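PDB 5M38: OmpA family protein from Escherichia coli, which probably binds peptidoglycan, as the OmpA-like domain of TagL, and so would tie the type VI secretion system of enteroaggregative E. coli to the cell wall. Local coordinates for residues A10-D13 with T18-P21; D70-T75 with S81-Q86. One frame throughout, in Å; residues are numbered along the deposited sequence.

Contact 1: A10-D13 with T18-P21; sequences ALFD and TLKP
The backbone N of K20 donates to L11 O across the loop, at 2.7 Å and nearly straight, with 166° at the hydrogen. The CA-H of L19 also faces L11 O, at 3.3 Å, so this carbonyl receives a backbone N-H and a CA-H from consecutive residues. On one side of the bond lie apolar groups. L19 CD2 packs obliquely on the F12 ring, 3.7 Å from F12 CE2, and also touches L11 CB. T18 O lies at the ring's edge, near its plane, beside CD2. On the other side, K20 folds back over the backbone of 10-13. Its CG sits between N and the carbonyl carbon (chi1 79°), and the chain then runs extended past D13. K20 CD lies 3.7 Å from D13 OD1, while K20 NZ stays 4.2 Å from it, too far for a salt bridge. A water accepts from D13 N at 2.8 Å and donates to T18 O. Further out, F12 rests on helix 54-74, and L11 and L19 on L27 of helix 24-36. This loop between strand 4-8 and helix 24-36 of the OmpA-family domain is closed by one direct backbone bond and a water bridge, the charges probably adding only diffuse attraction.

Contact 2: D70-T75 with S81-Q86; sequences DWMRDT and SCFAVQ
F83 reaches from its strand to M72 and R73 on the helix. Its CB points toward the helix, and CG stands anti to the carbonyl carbon (chi1 -58°), which sends the ring's far end between the roots of two side chains. F83 CE1 lies 3.7 Å from M72 CB. F83 CZ, the tip, is closest to M72 CB, at 3.5 Å. On the other flank F83 CE2 meets R73 CB at 3.9 Å. No hydrogen bond crosses here; the contact is apolar and small. It joins the helix and the second strand of a beta-alpha-beta unit made by strand 42-47, helix 54-74 and strand 83-89, with 83-89 parallel to 42-47 at the sheet edge. I42, R69 and I78 also touch the F83 side chain. M72 bends away from the ring beyond CB and packs on A30 and I34 of helix 24-36. R73 also leads away, and a bend at chi3 (64°) turns its guanidinium back to D70 and D74. It grips D74 side-on: R73 NE bonds D74 OD1 at 3.0 Å, from above the carboxylate plane, and R73 NH2 bonds D74 OD2 at 2.8 Å, on the syn side but tilted 30° out of that plane. R73 NH1 is 3.3 Å from D70 OD1, a pairing of charges without a directed N-H.

Overall arrangement
From the N terminus, strand 4-8 leads into the loop where contact 1 lies. That contact closes a short loop, with four residues between its segments, before helix 24-36 begins. The chain then runs through strand 42-47 and helix 54-74. Contact 2 follows, closing the connection from the end of that helix to strand 83-89 across five residues. The two are in series and neither nest nor cross. Their centres are about 17 Å apart, yet they touch: L19 CD1 packs 3.7 Å from W71 CB. W71 also lies on L27 and L31, so the early loop, helix 24-36 and the last turns of helix 54-74 meet there. Contact 2 ties the end of helix 54-74 to edge strand 83-89.

Contact 1: A10-D13 with T18-P21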
# COMPACT_ATOMS: atom_id res chain seq x y z
N ALA A 10 -9.31 -1.26 -1.57
CA ALA A 10 -10.33 -1.01 -2.60
C ALA A 10 -9.42 -0.83 -3.86
O ALA A 10 -9.61 0.04 -4.72
CB ALA A 10 -11.02 0.30 -2.30
N LEU A 11 -8.32 -1.62 -3.84
CA LEU A 11 -7.29 -1.75 -4.83
C LEU A 11 -7.27 -3.22 -5.19
O LEU A 11 -6.84 -3.57 -6.28
CB LEU A 11 -5.91 -1.40 -4.23
CG LEU A 11 -5.62 0.00 -3.75
CD1 LEU A 11 -4.33 -0.01 -2.92
CD2 LEU A 11 -5.48 0.97 -4.92
N PHE A 12 -7.73 -4.07 -4.27
CA PHE A 12 -7.70 -5.53 -4.39
C PHE A 12 -9.01 -6.12 -3.95
O PHE A 12 -9.72 -5.52 -3.15
CB PHE A 12 -6.61 -6.11 -3.45
CG PHE A 12 -5.26 -5.44 -3.55
CD1 PHE A 12 -4.89 -4.43 -2.66
CD2 PHE A 12 -4.35 -5.81 -4.54
CE1 PHE A 12 -3.64 -3.81 -2.77
CE2 PHE A 12 -3.10 -5.19 -4.64
CZ PHE A 12 -2.76 -4.18 -3.76
N ASP A 13 -9.31 -7.33 -4.43
CA ASP A 13 -10.49 -8.08 -3.98
C ASP A 13 -10.00 -8.93 -2.78
O ASP A 13 -8.81 -9.23 -2.70
CB ASP A 13 -11.06 -8.97 -5.10
CG ASP A 13 -11.73 -8.25 -6.25
OD1 ASP A 13 -12.77 -7.56 -6.02
OD2 ASP A 13 -11.30 -8.45 -7.41
N THR A 18 -3.49 -8.66 -6.59
CA THR A 18 -3.53 -8.24 -7.99
C THR A 18 -4.47 -7.05 -8.02
O THR A 18 -5.59 -7.20 -7.54
CB THR A 18 -4.05 -9.41 -8.87
OG1 THR A 18 -3.14 -10.50 -8.78
CG2 THR A 18 -4.23 -9.02 -10.32
N LEU A 19 -4.03 -5.89 -8.56
CA LEU A 19 -4.85 -4.68 -8.61
C LEU A 19 -6.12 -4.84 -9.43
O LEU A 19 -6.06 -5.23 -10.60
CB LEU A 19 -4.05 -3.44 -9.06
CG LEU A 19 -2.84 -3.01 -8.20
CD1 LEU A 19 -1.94 -2.11 -8.96
CD2 LEU A 19 -3.28 -2.31 -6.95
N LYS A 20 -7.27 -4.59 -8.79
CA LYS A 20 -8.58 -4.72 -9.43
C LYS A 20 -8.83 -3.54 -10.41
O LYS A 20 -8.19 -2.50 -10.25
CB LYS A 20 -9.71 -4.95 -8.39
CG LYS A 20 -10.21 -3.73 -7.64
CD LYS A 20 -11.28 -4.19 -6.66
CE LYS A 20 -11.95 -3.08 -5.91
NZ LYS A 20 -12.52 -3.58 -4.62
N PRO A 21 -9.69 -3.71 -11.46
CA PRO A 21 -9.85 -2.65 -12.48
C PRO A 21 -10.19 -1.25 -11.98
O PRO A 21 -9.67 -0.27 -12.54
CB PRO A 21 -10.96 -3.18 -13.38
CG PRO A 21 -10.90 -4.63 -13.21
CD PRO A 21 -10.46 -4.92 -11.83
O HOH W 1 -7.96 -8.01 -6.77

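Contact 2: D70-T75 with S81-Q86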
# COMPACT_ATOMS: atom_id res chain seq x y z
N ASP A 70 4.86 -1.94 -8.59
CA ASP A 70 4.87 -2.39 -9.99
C ASP A 70 4.07 -1.45 -10.88
O ASP A 70 4.55 -1.09 -11.95
CB ASP A 70 4.32 -3.82 -10.11
CG ASP A 70 5.17 -4.91 -9.49
OD1 ASP A 70 6.32 -4.62 -9.10
OD2 ASP A 70 4.69 -6.05 -9.38
N TRP A 71 2.88 -1.02 -10.42
CA TRP A 71 2.02 -0.09 -11.12
C TRP A 71 2.73 1.25 -11.25
O TRP A 71 2.76 1.80 -12.35
CB TRP A 71 0.68 0.10 -10.40
CG TRP A 71 -0.35 0.81 -11.22
CD1 TRP A 71 -1.28 0.24 -12.03
CD2 TRP A 71 -0.51 2.23 -11.37
NE1 TRP A 71 -2.04 1.20 -12.64
CE2 TRP A 71 -1.59 2.44 -12.25
CE3 TRP A 71 0.15 3.36 -10.83
CZ2 TRP A 71 -2.06 3.72 -12.58
CZ3 TRP A 71 -0.32 4.62 -11.16
CH2 TRP A 71 -1.40 4.80 -12.03
N MET A 72 3.27 1.79 -10.13
CA MET A 72 3.96 3.08 -10.14
C MET A 72 5.16 3.06 -11.08
O MET A 72 5.43 4.03 -11.78
CB MET A 72 4.39 3.51 -8.72
CG MET A 72 3.25 3.73 -7.74
SD MET A 72 2.10 5.04 -8.26
CE MET A 72 0.71 4.67 -7.18
N ARG A 73 5.89 1.94 -11.09
CA ARG A 73 7.09 1.73 -11.88
C ARG A 73 6.75 1.61 -13.37
O ARG A 73 7.28 2.39 -14.18
CB ARG A 73 7.85 0.49 -11.35
CG ARG A 73 9.13 0.13 -12.11
CD ARG A 73 9.52 -1.32 -11.91
NE ARG A 73 8.52 -2.24 -12.46
CZ ARG A 73 8.27 -3.45 -11.97
NH1 ARG A 73 8.97 -3.92 -10.95
NH2 ARG A 73 7.34 -4.22 -12.53
N ASP A 74 5.90 0.66 -13.74
CA ASP A 74 5.53 0.41 -15.14
C ASP A 74 4.56 1.43 -15.74
O ASP A 74 4.84 1.95 -16.82
CB ASP A 74 4.97 -1.00 -15.30
CG ASP A 74 5.90 -2.11 -14.86
OD1 ASP A 74 7.12 -2.01 -15.12
OD2 ASP A 74 5.41 -3.11 -14.30
N THR A 75 3.43 1.69 -15.07
CA THR A 75 2.43 2.64 -15.57
C THR A 75 2.89 4.11 -15.37
O THR A 75 2.58 4.95 -16.22
CB THR A 75 1.05 2.30 -14.98
OG1 THR A 75 0.79 0.91 -15.21
CG2 THR A 75 -0.06 3.11 -15.60
N SER A 81 14.79 1.53 -8.84
CA SER A 81 15.73 2.05 -7.85
C SER A 81 15.16 3.14 -6.93
O SER A 81 15.70 3.37 -5.85
CB SER A 81 17.00 2.54 -8.54
OG SER A 81 16.74 3.51 -9.55
N CYS A 82 14.08 3.80 -7.36
CA CYS A 82 13.43 4.88 -6.61
C CYS A 82 12.50 4.39 -5.51
O CYS A 82 11.99 5.20 -4.75
CB CYS A 82 12.70 5.83 -7.57
SG CYS A 82 13.76 6.56 -8.83
N PHE A 83 12.27 3.06 -5.44
CA PHE A 83 11.36 2.46 -4.47
C PHE A 83 11.99 1.57 -3.43
O PHE A 83 12.96 0.86 -3.69
CB PHE A 83 10.30 1.62 -5.19
CG PHE A 83 9.46 2.34 -6.20
CD1 PHE A 83 8.31 3.01 -5.81
CD2 PHE A 83 9.78 2.31 -7.55
CE1 PHE A 83 7.51 3.66 -6.75
CE2 PHE A 83 8.98 2.95 -8.48
CZ PHE A 83 7.86 3.63 -8.07
N ALA A 84 11.33 1.54 -2.27
CA ALA A 84 11.58 0.67 -1.13
C ALA A 84 10.21 0.03 -0.82
O ALA A 84 9.23 0.76 -0.64
CB ALA A 84 12.07 1.50 0.05
N VAL A 85 10.10 -1.30 -0.86
CA VAL A 85 8.83 -1.94 -0.52
C VAL A 85 8.93 -2.79 0.73
O VAL A 85 9.95 -3.45 0.99
CB VAL A 85 8.10 -2.68 -1.65
CG1 VAL A 85 7.96 -1.84 -2.88
CG2 VAL A 85 8.70 -4.04 -1.99
N GLN A 86 7.88 -2.71 1.56
CA GLN A 86 7.80 -3.43 2.82
C GLN A 86 6.39 -3.91 3.17
O GLN A 86 5.40 -3.34 2.73
CB GLN A 86 8.42 -2.64 3.99
CG GLN A 86 8.52 -1.12 3.82
CD GLN A 86 9.54 -0.52 4.75
OE1 GLN A 86 10.66 -1.01 4.91
NE2 GLN A 86 9.20 0.59 5.37